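Local coordinates for solute Binding Protein, BlMnBP1 in complex with mannotriose (Bifidobacterium, PDB 6FUV) that probably captures manno-oligosaccharides such as beta-mannotriose, bound in this crystal, and delivers them to an ABC transporter for uptake, at residues Asn2-Thr7 with Ser313-Gln318; Asp44-Glu49 with Ser332-Asn337; Val127-Gln132 with Ala302-Met307; Gln204-Asp209 with Asp374-Ile379. All coordinates share one frame; numbering follows the deposited sequence.

Contact 1: Asn2-Thr7 with Ser313-Gln318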
loop_
_atom_site.group_PDB
_atom_site.type_symbol
_atom_site.label_atom_id
_atom_site.label_comp_id
_atom_site.label_asym_id
_atom_site.label_seq_id
_atom_site.Cartn_x
_atom_site.Cartn_y
_atom_site.Cartn_z
ATOM N N ASN A 2 -8.173 22.705 -13.030
ATOM C CA ASN A 2 -7.292 23.621 -12.320
ATOM C C ASN A 2 -7.864 25.013 -12.490
ATOM O O ASN A 2 -7.763 25.600 -13.571
ATOM C CB ASN A 2 -5.864 23.542 -12.854
ATOM C CG ASN A 2 -4.877 24.177 -11.951
ATOM O OD1 ASN A 2 -5.136 25.231 -11.390
ATOM N ND2 ASN A 2 -3.724 23.531 -11.779
ATOM N N LYS A 3 -8.401 25.560 -11.406
ATOM C CA LYS A 3 -9.027 26.865 -11.434
ATOM C C LYS A 3 -7.977 27.955 -11.454
ATOM O O LYS A 3 -8.184 28.981 -12.103
ATOM C CB LYS A 3 -9.974 27.023 -10.230
ATOM C CG LYS A 3 -11.189 26.127 -10.309
ATOM C CD LYS A 3 -12.105 26.188 -9.110
ATOM C CE LYS A 3 -13.092 25.025 -9.094
ATOM N NZ LYS A 3 -13.803 24.810 -7.797
ATOM N N ALA A 4 -6.861 27.775 -10.730
ATOM C CA ALA A 4 -5.823 28.810 -10.723
ATOM C C ALA A 4 -4.834 28.682 -11.870
ATOM O O ALA A 4 -4.002 29.570 -12.068
ATOM C CB ALA A 4 -5.025 28.799 -9.421
ATOM N N GLY A 5 -4.915 27.618 -12.649
ATOM C CA GLY A 5 -3.999 27.420 -13.752
ATOM C C GLY A 5 -2.544 27.328 -13.331
ATOM O O GLY A 5 -1.625 27.424 -14.159
ATOM N N VAL A 6 -2.322 27.142 -12.034
ATOM C CA VAL A 6 -0.985 26.902 -11.509
ATOM C C VAL A 6 -0.758 25.402 -11.443
ATOM O O VAL A 6 -1.525 24.693 -10.789
ATOM C CB VAL A 6 -0.811 27.536 -10.124
ATOM C CG1 VAL A 6 0.495 27.064 -9.496
ATOM C CG2 VAL A 6 -0.851 29.043 -10.249
ATOM N N THR A 7 0.277 24.915 -12.123
ATOM C CA THR A 7 0.555 23.486 -12.097
ATOM C C THR A 7 1.758 23.162 -11.219
ATOM O O THR A 7 2.556 24.026 -10.872
ATOM C CB THR A 7 0.780 22.927 -13.510
ATOM O OG1 THR A 7 1.977 23.460 -14.101
ATOM C CG2 THR A 7 -0.384 23.227 -14.409
ATOM N N SER A 313 -12.885 22.604 -4.368
ATOM C CA SER A 313 -12.207 23.673 -3.662
ATOM C C SER A 313 -12.016 24.897 -4.566
ATOM O O SER A 313 -11.756 24.786 -5.775
ATOM C CB SER A 313 -10.829 23.197 -3.179
ATOM O OG SER A 313 -10.911 21.967 -2.534
ATOM N N ASP A 314 -12.072 26.079 -3.958
ATOM C CA ASP A 314 -11.961 27.309 -4.728
ATOM C C ASP A 314 -10.538 27.502 -5.215
ATOM O O ASP A 314 -9.652 26.688 -4.932
ATOM C CB ASP A 314 -12.426 28.525 -3.933
ATOM C CG ASP A 314 -11.592 28.813 -2.693
ATOM O OD1 ASP A 314 -10.425 28.410 -2.627
ATOM O OD2 ASP A 314 -12.131 29.464 -1.775
ATOM N N LYS A 315 -10.358 28.543 -6.032
ATOM C CA LYS A 315 -9.099 28.783 -6.725
ATOM C C LYS A 315 -7.941 28.849 -5.748
ATOM O O LYS A 315 -6.907 28.217 -5.966
ATOM C CB LYS A 315 -9.240 30.072 -7.533
ATOM C CG LYS A 315 -8.267 30.282 -8.627
ATOM C CD LYS A 315 -8.587 31.583 -9.469
ATOM C CE LYS A 315 -9.135 32.704 -8.609
ATOM N NZ LYS A 315 -9.482 33.953 -9.403
ATOM N N ASP A 316 -8.105 29.618 -4.666
ATOM C CA ASP A 316 -7.043 29.792 -3.675
ATOM C C ASP A 316 -6.705 28.493 -2.960
ATOM O O ASP A 316 -5.545 28.224 -2.682
ATOM C CB ASP A 316 -7.437 30.829 -2.610
ATOM C CG ASP A 316 -7.305 32.248 -3.076
ATOM O OD1 ASP A 316 -6.906 32.475 -4.223
ATOM O OD2 ASP A 316 -7.653 33.123 -2.276
ATOM N N ARG A 317 -7.703 27.712 -2.591
ATOM C CA ARG A 317 -7.431 26.493 -1.842
ATOM C C ARG A 317 -6.787 25.440 -2.720
ATOM O O ARG A 317 -5.924 24.691 -2.247
ATOM C CB ARG A 317 -8.704 25.936 -1.217
ATOM C CG ARG A 317 -9.280 26.848 -0.096
ATOM C CD ARG A 317 -10.372 26.136 0.709
ATOM N NE ARG A 317 -10.656 26.922 1.905
ATOM C CZ ARG A 317 -11.628 27.818 2.005
ATOM N NH1 ARG A 317 -12.452 27.995 0.997
ATOM N NH2 ARG A 317 -11.778 28.525 3.117
ATOM N N GLN A 318 -7.200 25.360 -3.996
ATOM C CA GLN A 318 -6.569 24.423 -4.913
ATOM C C GLN A 318 -5.077 24.704 -4.988
ATOM O O GLN A 318 -4.266 23.796 -4.860
ATOM C CB GLN A 318 -7.205 24.489 -6.312
ATOM C CG GLN A 318 -8.613 23.952 -6.426
ATOM C CD GLN A 318 -9.086 23.860 -7.831
ATOM O OE1 GLN A 318 -8.424 24.327 -8.761
ATOM N NE2 GLN A 318 -10.189 23.183 -8.015
#
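The backbones meet most closely where Lys-3, in the irregular N-terminal segment 2-7, lies 5.1 Å CA to CA from Lys-315 in the first turn of helix 315-330. Lys-3 holds the helix start at two points. Its backbone N donates to Gln-318 OE1 at 2.9 Å, nearly straight (N-H...O 171°), with the donor only slightly tilted from the amide carbonyl plane. Its extended side chain then crosses the Gln-318 amide at about a right angle, CD and CE passing close to NE2, and NZ reaches Ser-313 O at 2.9 Å from well above that carbonyl's plane. The same ammonium donates to Lys-311 O, so a long flexible lysine suits a place where two carbonyls converge. Segment 313-318 opens a helix in the classical way: Asp-314 is the N-cap, its OD1 accepting from Arg-317 N at 2.8 Å, while OD2 forms a salt bridge with Arg-317 NH1. Gln-318, one turn on, is long enough to carry its amide back to the tail. Shortened to alanine, Gln-318 would probably leave the Lys-3 N-H without its acceptor and the lysine's aliphatic part without the amide it crosses. Beside this polar grip, Lys-315 CG packs 3.5 Å from Ala-4 CA, a position set by chi1 (-161°), which takes the chain off on the far side from the backbone N and lays its start along Ala-4 while the ammonium leads away. Ala-4 is small enough to admit it, its CB 3.7 Å from Lys-315 CG.

Contact 2: Asp44-Glu49 with Ser332-Asn337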
loop_
_atom_site.group_PDB
_atom_site.type_symbol
_atom_site.label_atom_id
_atom_site.label_comp_id
_atom_site.label_asym_id
_atom_site.label_seq_id
_atom_site.Cartn_x
_atom_site.Cartn_y
_atom_site.Cartn_z
ATOM N N ASP A 44 1.103 17.734 12.905
ATOM C CA ASP A 44 1.274 19.137 13.300
ATOM C C ASP A 44 2.742 19.553 13.221
ATOM O O ASP A 44 3.081 20.653 12.778
ATOM C CB ASP A 44 0.742 19.378 14.724
ATOM C CG ASP A 44 -0.782 19.395 14.813
ATOM O OD1 ASP A 44 -1.467 19.669 13.817
ATOM O OD2 ASP A 44 -1.291 19.121 15.884
ATOM N N ALA A 45 3.626 18.662 13.628
ATOM C CA ALA A 45 5.056 18.859 13.449
ATOM C C ALA A 45 5.430 19.149 11.998
ATOM O O ALA A 45 6.287 19.994 11.725
ATOM C CB ALA A 45 5.787 17.606 13.941
ATOM N N TYR A 46 4.827 18.443 11.049
ATOM C CA TYR A 46 5.149 18.745 9.661
ATOM C C TYR A 46 4.554 20.093 9.281
ATOM O O TYR A 46 5.153 20.871 8.527
ATOM C CB TYR A 46 4.634 17.645 8.714
ATOM C CG TYR A 46 5.411 16.364 8.750
ATOM C CD1 TYR A 46 6.650 16.272 8.180
ATOM C CD2 TYR A 46 4.896 15.239 9.329
ATOM C CE1 TYR A 46 7.391 15.078 8.243
ATOM C CE2 TYR A 46 5.627 14.041 9.362
ATOM C CZ TYR A 46 6.849 13.978 8.828
ATOM O OH TYR A 46 7.568 12.801 8.853
ATOM N N ILE A 47 3.339 20.351 9.747
ATOM C CA ILE A 47 2.649 21.555 9.320
ATOM C C ILE A 47 3.362 22.779 9.886
ATOM O O ILE A 47 3.523 23.802 9.211
ATOM C CB ILE A 47 1.167 21.467 9.734
ATOM C CG1 ILE A 47 0.483 20.383 8.893
ATOM C CG2 ILE A 47 0.516 22.857 9.624
ATOM C CD1 ILE A 47 -0.823 19.937 9.383
ATOM N N LYS A 48 3.854 22.672 11.118
ATOM C CA LYS A 48 4.646 23.747 11.691
ATOM C C LYS A 48 5.846 24.065 10.808
ATOM O O LYS A 48 6.165 25.240 10.567
ATOM C CB LYS A 48 5.088 23.327 13.081
ATOM C CG LYS A 48 5.783 24.432 13.892
ATOM C CD LYS A 48 6.790 23.833 14.871
ATOM C CE LYS A 48 8.235 24.155 14.474
ATOM N NZ LYS A 48 8.726 25.425 15.121
ATOM N N GLU A 49 6.518 23.018 10.309
ATOM C CA GLU A 49 7.644 23.235 9.411
ATOM C C GLU A 49 7.193 23.849 8.102
ATOM O O GLU A 49 7.855 24.748 7.590
ATOM C CB GLU A 49 8.391 21.926 9.181
ATOM C CG GLU A 49 9.302 21.555 10.363
ATOM C CD GLU A 49 9.679 20.064 10.382
ATOM O OE1 GLU A 49 9.589 19.405 9.297
ATOM O OE2 GLU A 49 10.032 19.554 11.479
ATOM N N SER A 332 9.402 17.696 3.121
ATOM C CA SER A 332 8.982 17.310 4.462
ATOM C C SER A 332 9.849 16.221 5.077
ATOM O O SER A 332 9.931 16.099 6.301
ATOM C CB SER A 332 7.539 16.835 4.429
ATOM O OG SER A 332 7.414 15.508 3.939
ATOM N N GLY A 333 10.474 15.394 4.264
ATOM C CA GLY A 333 11.147 14.228 4.794
ATOM C C GLY A 333 10.242 13.121 5.259
ATOM O O GLY A 333 10.703 12.171 5.864
ATOM N N TYR A 334 8.959 13.214 4.973
ATOM C CA TYR A 334 7.987 12.242 5.463
ATOM C C TYR A 334 8.330 10.817 5.036
ATOM O O TYR A 334 8.274 9.886 5.837
ATOM C CB TYR A 334 6.609 12.656 4.955
ATOM C CG TYR A 334 5.472 11.655 5.207
ATOM C CD1 TYR A 334 5.305 10.548 4.413
ATOM C CD2 TYR A 334 4.566 11.844 6.236
ATOM C CE1 TYR A 334 4.280 9.633 4.628
ATOM C CE2 TYR A 334 3.520 10.925 6.476
ATOM C CZ TYR A 334 3.377 9.827 5.662
ATOM O OH TYR A 334 2.340 8.942 5.848
ATOM N N SER A 335 8.693 10.629 3.783
ATOM C CA SER A 335 9.108 9.307 3.326
ATOM C C SER A 335 10.223 8.708 4.175
ATOM O O SER A 335 10.255 7.498 4.420
ATOM C CB SER A 335 9.517 9.413 1.878
ATOM O OG SER A 335 10.664 10.164 1.735
ATOM N N LYS A 336 11.096 9.532 4.688
ATOM C CA LYS A 336 12.251 9.051 5.433
ATOM C C LYS A 336 11.928 8.663 6.863
ATOM O O LYS A 336 12.702 7.943 7.491
ATOM C CB LYS A 336 13.331 10.144 5.451
ATOM C CG LYS A 336 13.832 10.553 4.084
ATOM C CD LYS A 336 15.007 11.514 4.131
ATOM C CE LYS A 336 15.379 11.953 2.703
ATOM N NZ LYS A 336 16.280 13.130 2.621
ATOM N N ASN A 337 10.815 9.119 7.402
ATOM C CA ASN A 337 10.406 8.727 8.741
ATOM C C ASN A 337 9.320 7.666 8.756
ATOM O O ASN A 337 9.113 7.019 9.776
ATOM C CB ASN A 337 9.879 9.946 9.508
ATOM C CG ASN A 337 10.886 11.050 9.640
ATOM O OD1 ASN A 337 12.041 10.811 10.003
ATOM N ND2 ASN A 337 10.462 12.272 9.345
#
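Tyr-46, on helix 43-53, reaches across to Ser-332 and the short, weakly bonded helix 334-337, a helix-to-turn contact within the periplasmic-binding-protein-like fold. An ST turn shapes the second segment: Ser-332 OG accepts from Tyr-334 N at 3.0 Å, and Gly-333, with positive phi, makes the bend that a larger residue would strain. The tyrosine leaves its helix with CG opposite the carbonyl carbon (chi1 -74°), a setting that sends the ring out alongside the turn. Its CE1 edge meets Ser-332 O at 3.4 Å, near the ring plane, and CD1 rests against Ser-332 CB. On the CE2 side, Tyr-46 CE2 meets the edge of the Tyr-334 ring at Tyr-334 CD2, 4.0 Å away, and the Tyr-46 and Tyr-334 rings are oblique, their planes 51° apart. Tyr-334 takes the other common setting, CG trans to the backbone N (chi1 172°), and its ring continues toward Met-33 and Met-328. A tyrosine suits this place because its flat ring packs against Ser-332 and Tyr-334 while the hydroxyl at its far end still finds a polar mate. That mate is Asn-337, whose side chain runs past the tyrosine in the opposite direction and donates ND2 to Tyr-46 OH at 3.0 Å, with the hydroxyl oxygen close to the amide plane.

Contact 3: Val127-Gln132 with Ala302-Met307. With BMA (beta-D-mannopyranose), chain B; BMA (beta-D-mannopyranose), chain C.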
loop_
_atom_site.group_PDB
_atom_site.type_symbol
_atom_site.label_atom_id
_atom_site.label_comp_id
_atom_site.label_asym_id
_atom_site.label_seq_id
_atom_site.Cartn_x
_atom_site.Cartn_y
_atom_site.Cartn_z
ATOM N N VAL A 127 -0.192 12.330 -6.328
ATOM C CA VAL A 127 1.219 12.277 -5.965
ATOM C C VAL A 127 1.304 11.414 -4.707
ATOM O O VAL A 127 0.632 11.699 -3.694
ATOM C CB VAL A 127 1.801 13.682 -5.725
ATOM C CG1 VAL A 127 3.254 13.599 -5.219
ATOM C CG2 VAL A 127 1.699 14.495 -7.006
ATOM N N ALA A 128 2.110 10.349 -4.782
ATOM C CA ALA A 128 2.195 9.409 -3.680
ATOM C C ALA A 128 2.938 10.063 -2.530
ATOM O O ALA A 128 3.852 10.863 -2.740
ATOM C CB ALA A 128 2.887 8.141 -4.119
ATOM N N THR A 129 2.476 9.789 -1.311
ATOM C CA THR A 129 3.183 10.325 -0.159
ATOM C C THR A 129 4.592 9.758 -0.093
ATOM O O THR A 129 5.503 10.424 0.404
ATOM C CB THR A 129 2.428 10.036 1.120
ATOM O OG1 THR A 129 2.411 8.636 1.307
ATOM C CG2 THR A 129 1.026 10.605 1.064
ATOM N N ASP A 130 4.761 8.498 -0.474
ATOM C CA ASP A 130 6.078 7.908 -0.672
ATOM C C ASP A 130 5.953 6.625 -1.484
ATOM O O ASP A 130 4.845 6.185 -1.805
ATOM C CB ASP A 130 6.775 7.635 0.646
ATOM C CG ASP A 130 6.004 6.769 1.569
ATOM O OD1 ASP A 130 5.464 5.740 1.126
ATOM O OD2 ASP A 130 5.984 7.102 2.786
ATOM N N GLY A 131 7.119 6.078 -1.857
ATOM C CA GLY A 131 7.172 4.819 -2.556
ATOM C C GLY A 131 7.078 3.657 -1.580
ATOM O O GLY A 131 7.667 3.675 -0.502
ATOM N N GLN A 132 6.341 2.624 -1.981
ATOM C CA GLN A 132 6.106 1.501 -1.091
ATOM C C GLN A 132 6.447 0.183 -1.771
ATOM O O GLN A 132 6.344 0.031 -3.005
ATOM C CB GLN A 132 4.648 1.477 -0.586
ATOM C CG GLN A 132 4.418 2.409 0.601
ATOM C CD GLN A 132 5.211 2.029 1.830
ATOM O OE1 GLN A 132 5.215 0.906 2.238
ATOM N NE2 GLN A 132 5.882 2.986 2.423
ATOM N N ALA A 302 5.359 0.429 -5.796
ATOM C CA ALA A 302 4.109 1.112 -6.094
ATOM C C ALA A 302 3.885 2.156 -5.017
ATOM O O ALA A 302 4.474 2.119 -3.936
ATOM C CB ALA A 302 2.913 0.161 -6.201
ATOM N N GLY A 303 3.055 3.126 -5.327
ATOM C CA GLY A 303 2.833 4.195 -4.379
ATOM C C GLY A 303 2.136 3.755 -3.099
ATOM O O GLY A 303 1.354 2.793 -3.057
ATOM N N ASN A 304 2.456 4.498 -2.063
ATOM C CA ASN A 304 1.585 4.554 -0.882
ATOM C C ASN A 304 0.289 5.265 -1.348
ATOM O O ASN A 304 0.112 5.506 -2.538
ATOM C CB ASN A 304 2.299 5.309 0.227
ATOM C CG ASN A 304 1.781 4.941 1.596
ATOM O OD1 ASN A 304 0.698 4.427 1.726
ATOM N ND2 ASN A 304 2.577 5.182 2.610
ATOM N N TYR A 305 -0.603 5.632 -0.442
ATOM C CA TYR A 305 -1.763 6.454 -0.794
ATOM C C TYR A 305 -1.246 7.725 -1.449
ATOM O O TYR A 305 -0.216 8.273 -1.019
ATOM C CB TYR A 305 -2.611 6.799 0.447
ATOM C CG TYR A 305 -3.787 5.855 0.725
ATOM C CD1 TYR A 305 -4.883 5.834 -0.082
ATOM C CD2 TYR A 305 -3.806 5.053 1.841
ATOM C CE1 TYR A 305 -5.952 4.987 0.159
ATOM C CE2 TYR A 305 -4.860 4.223 2.111
ATOM C CZ TYR A 305 -5.943 4.188 1.246
ATOM O OH TYR A 305 -7.002 3.380 1.507
ATOM N N SER A 306 -1.935 8.148 -2.519
ATOM C CA SER A 306 -1.599 9.368 -3.221
ATOM C C SER A 306 -2.435 10.555 -2.731
ATOM O O SER A 306 -3.587 10.432 -2.332
ATOM C CB SER A 306 -1.819 9.211 -4.726
ATOM O OG SER A 306 -0.859 8.459 -5.376
ATOM N N MET A 307 -1.846 11.725 -2.800
ATOM C CA MET A 307 -2.541 12.950 -2.429
ATOM C C MET A 307 -3.274 13.485 -3.642
ATOM O O MET A 307 -2.660 13.704 -4.675
ATOM C CB MET A 307 -1.576 13.989 -1.869
ATOM C CG MET A 307 -1.206 13.735 -0.412
ATOM S SD MET A 307 0.247 14.638 0.057
ATOM C CE MET A 307 1.491 13.720 -0.867
HETATM C C1 BMA B . -1.587 1.414 2.199
HETATM C C2 BMA B . -0.310 0.981 1.501
HETATM C C3 BMA B . -0.336 1.339 0.004
HETATM C C4 BMA B . -1.698 0.856 -0.593
HETATM C C5 BMA B . -2.844 1.408 0.221
HETATM C C6 BMA B . -4.205 1.010 -0.331
HETATM O O2 BMA B . -0.212 -0.455 1.628
HETATM O O3 BMA B . 0.774 0.817 -0.765
HETATM O O4 BMA B . -1.843 1.283 -1.899
HETATM O O5 BMA B . -2.725 0.907 1.539
HETATM O O6 BMA B . -4.376 -0.376 -0.156
HETATM C C1 BMA C . -3.246 1.928 7.190
HETATM C C2 BMA C . -4.254 1.430 6.119
HETATM C C3 BMA C . -3.519 0.846 4.999
HETATM C C4 BMA C . -2.372 1.738 4.473
HETATM C C5 BMA C . -1.487 2.241 5.610
HETATM C C6 BMA C . -0.533 3.347 5.158
HETATM O O2 BMA C . -4.991 2.494 5.586
HETATM O O3 BMA C . -4.452 0.538 3.981
HETATM O O4 BMA C . -1.562 0.946 3.551
HETATM O O5 BMA C . -2.362 2.829 6.637
HETATM O O6 BMA C . -1.310 4.418 4.534
#
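Val-127 and Met-307 form a hydrogen-bonded antiparallel pair at one end of this contact, and Gln-132 and Ala-302 another at the other, joining strands 123-132 and 298-309 in the core of the solute-binding fold. The tight part is the buried Val-127 end: Met-307 N donates to Val-127 O at 2.6 Å, the non-hydrogen-bonded pair Ala-128 and Ser-306 comes within 3.8 Å CA to CA, and Met-307 CE, turned back by chi3 (-71°), packs 3.7 Å from Thr-129 CG2. Between the paired ends, where both strands are interrupted, Asn-304 N bonds to Asp-130 O. Asp-130 OD1 receives Asn-304 ND2 at 3.3 Å and Gln-132 NE2 at 3.1 Å from opposite faces of the carboxylate, while Trp-269 N holds Gln-132 OE1. Asn-304 OD1 turns back to accept from Tyr-305 N. A leucine in place of Asn-304 would probably leave Asp-130 OD1 with one donor fewer and the Tyr-305 N-H without its acceptor. Toward the sugar the fit is looser: the chain C mannose O6 bonds only weakly to Asn-304 OD1 at 3.5 Å, and the Tyr-305 ring offers one face to C5 of the chain B mannose, 3.9 Å from CE2. The chain B O3 donates to Gly-303 O at 3.1 Å. This chemistry suits a carbohydrate: an aromatic face for sugar carbons, carbonyl oxygens for hydroxyls, and an Asn-304 amide held by Asp-130 and the Tyr-305 N-H.

Contact 4: Gln204-Asp209 with Asp374-Ile379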
loop_
_atom_site.group_PDB
_atom_site.type_symbol
_atom_site.label_atom_id
_atom_site.label_comp_id
_atom_site.label_asym_id
_atom_site.label_seq_id
_atom_site.Cartn_x
_atom_site.Cartn_y
_atom_site.Cartn_z
ATOM N N GLN A 204 -0.794 -6.204 -17.969
ATOM C CA GLN A 204 -0.735 -6.688 -19.342
ATOM C C GLN A 204 -1.018 -8.167 -19.495
ATOM O O GLN A 204 -1.562 -8.538 -20.493
ATOM C CB GLN A 204 0.632 -6.397 -19.949
ATOM C CG GLN A 204 0.989 -4.907 -20.037
ATOM C CD GLN A 204 2.252 -4.666 -20.832
ATOM O OE1 GLN A 204 2.652 -5.485 -21.644
ATOM N NE2 GLN A 204 2.864 -3.532 -20.618
ATOM N N ILE A 205 -0.704 -9.001 -18.520
ATOM C CA ILE A 205 -0.990 -10.416 -18.604
ATOM C C ILE A 205 -2.344 -10.729 -17.991
ATOM O O ILE A 205 -3.166 -11.412 -18.602
ATOM C CB ILE A 205 0.125 -11.234 -17.925
ATOM C CG1 ILE A 205 1.456 -10.987 -18.609
ATOM C CG2 ILE A 205 -0.280 -12.692 -17.946
ATOM C CD1 ILE A 205 2.525 -11.956 -18.257
ATOM N N MET A 206 -2.570 -10.298 -16.751
ATOM C CA MET A 206 -3.819 -10.608 -16.052
ATOM C C MET A 206 -5.070 -10.227 -16.832
ATOM O O MET A 206 -5.995 -11.047 -16.909
ATOM C CB MET A 206 -3.800 -9.927 -14.679
ATOM C CG MET A 206 -2.976 -10.652 -13.632
ATOM S SD MET A 206 -3.258 -10.121 -11.960
ATOM C CE MET A 206 -4.998 -10.397 -11.742
ATOM N N PRO A 207 -5.174 -9.048 -17.451
ATOM C CA PRO A 207 -6.375 -8.759 -18.252
ATOM C C PRO A 207 -6.489 -9.598 -19.529
ATOM O O PRO A 207 -7.493 -9.511 -20.229
ATOM C CB PRO A 207 -6.228 -7.266 -18.540
ATOM C CG PRO A 207 -4.723 -7.054 -18.582
ATOM C CD PRO A 207 -4.184 -7.956 -17.497
ATOM N N HIS A 208 -5.535 -10.465 -19.831
ATOM C CA HIS A 208 -5.599 -11.324 -21.013
ATOM C C HIS A 208 -5.448 -12.797 -20.635
ATOM O O HIS A 208 -4.975 -13.612 -21.418
ATOM C CB HIS A 208 -4.520 -10.960 -22.021
ATOM C CG HIS A 208 -4.659 -9.605 -22.607
ATOM N ND1 HIS A 208 -5.554 -9.320 -23.611
ATOM C CD2 HIS A 208 -3.966 -8.471 -22.385
ATOM C CE1 HIS A 208 -5.409 -8.063 -23.979
ATOM N NE2 HIS A 208 -4.469 -7.515 -23.232
ATOM N N ASP A 209 -5.812 -13.137 -19.407
ATOM C CA ASP A 209 -5.561 -14.444 -18.816
ATOM C C ASP A 209 -6.808 -14.839 -18.037
ATOM O O ASP A 209 -7.299 -14.079 -17.204
ATOM C CB ASP A 209 -4.326 -14.378 -17.918
ATOM C CG ASP A 209 -4.011 -15.674 -17.255
ATOM O OD1 ASP A 209 -4.749 -16.679 -17.486
ATOM O OD2 ASP A 209 -3.016 -15.668 -16.484
ATOM N N ASP A 374 -7.949 0.937 -19.452
ATOM C CA ASP A 374 -9.096 0.654 -18.613
ATOM C C ASP A 374 -9.422 -0.835 -18.520
ATOM O O ASP A 374 -10.294 -1.202 -17.738
ATOM C CB ASP A 374 -10.327 1.398 -19.160
ATOM C CG ASP A 374 -10.197 2.885 -19.102
ATOM O OD1 ASP A 374 -9.925 3.425 -17.998
ATOM O OD2 ASP A 374 -10.375 3.522 -20.167
ATOM N N LEU A 375 -8.761 -1.693 -19.306
ATOM C CA LEU A 375 -9.156 -3.098 -19.400
ATOM C C LEU A 375 -9.058 -3.805 -18.048
ATOM O O LEU A 375 -10.009 -4.457 -17.604
ATOM C CB LEU A 375 -8.295 -3.804 -20.442
ATOM C CG LEU A 375 -8.791 -5.190 -20.884
ATOM C CD1 LEU A 375 -10.264 -5.183 -21.344
ATOM C CD2 LEU A 375 -7.851 -5.753 -21.946
ATOM N N PHE A 376 -7.924 -3.679 -17.359
ATOM C CA PHE A 376 -7.821 -4.313 -16.047
ATOM C C PHE A 376 -8.929 -3.837 -15.118
ATOM O O PHE A 376 -9.566 -4.644 -14.448
ATOM C CB PHE A 376 -6.476 -4.018 -15.400
ATOM C CG PHE A 376 -6.231 -4.779 -14.118
ATOM C CD1 PHE A 376 -6.751 -4.341 -12.941
ATOM C CD2 PHE A 376 -5.459 -5.911 -14.103
ATOM C CE1 PHE A 376 -6.507 -5.007 -11.763
ATOM C CE2 PHE A 376 -5.214 -6.595 -12.913
ATOM C CZ PHE A 376 -5.756 -6.135 -11.743
ATOM N N ALA A 377 -9.154 -2.522 -15.035
ATOM C CA ALA A 377 -10.113 -1.988 -14.070
ATOM C C ALA A 377 -11.520 -2.491 -14.376
ATOM O O ALA A 377 -12.279 -2.844 -13.473
ATOM C CB ALA A 377 -10.043 -0.454 -14.074
ATOM N N ASP A 378 -11.868 -2.590 -15.653
ATOM C CA ASP A 378 -13.195 -3.082 -16.020
ATOM C C ASP A 378 -13.362 -4.556 -15.656
ATOM O O ASP A 378 -14.416 -4.957 -15.138
ATOM C CB ASP A 378 -13.427 -2.890 -17.518
ATOM C CG ASP A 378 -13.672 -1.428 -17.900
ATOM O OD1 ASP A 378 -13.846 -0.583 -16.994
ATOM O OD2 ASP A 378 -13.743 -1.100 -19.096
ATOM N N ILE A 379 -12.338 -5.369 -15.927
ATOM C CA ILE A 379 -12.384 -6.786 -15.569
ATOM C C ILE A 379 -12.528 -6.940 -14.072
ATOM O O ILE A 379 -13.300 -7.769 -13.582
ATOM C CB ILE A 379 -11.121 -7.514 -16.055
ATOM C CG1 ILE A 379 -11.081 -7.587 -17.566
ATOM C CG2 ILE A 379 -11.016 -8.906 -15.468
ATOM C CD1 ILE A 379 -9.654 -7.656 -18.049
#
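Pro-207 sits against the first turn of helix 375-383, its CA 5.2 Å from that of Phe-376, and joins the 3-10 turn at Met-206 and Pro-207 to that helix in the solute-binding fold. The contact is apolar. Ile-379 CD1 presses on the proline at 3.5 Å from CB, closer than usual for two carbons, and Leu-375 CG lies 4.0 Å from the same CB. These residues stand one helical turn apart, so they face the same way, and both bear on Pro-207 CB. In Phe-376, between them in sequence, chi1 of -173° points CG directly away from the backbone N, bringing the ring edge to Pro-207 CD and to the Met-206 sulfur. Here the sulfur makes a Met-aromatic contact, SD 5.5 Å from the Phe-376 centroid, and the flexible thioether brings Met-206 CE within 4.0 Å of Phe-376 CE2. Further out, Trp-420 of helix 409-426 probably steadies both sides: it meets the Phe-376 ring edge-to-face, and its NE1 donates to Met-206 O, while Ile-379 also packs on that helix. At the exposed margin, His-208 bonds through NE2 to Glu-372 OE1, which probably helps place the imidazole beside the leucine, with CE1 3.9 Å from Leu-375 CD2.

How the contacts relate
From the N terminus, the first residues of the chain are held by contact 1 to the start of helix 315-330, closing a loop of 305 intervening residues. Contact 2 opens within that loop on helix 43-53 but closes beyond it, at 332-337, so the two cross. Contact 3, pairing strands 123-132 and 298-309, nests inside both. Contact 4 starts at 204-209, inside all three loops, and ends after them, crossing each. Contacts 2 and 3 touch: Ser-335 and Tyr-334 pack on Asp-130, bringing the short helix against the sugar-binding strands. Contact 4 lies apart, its centre about 38 Å from that of contact 2, and links the turn at 206-208 with helix 375-383.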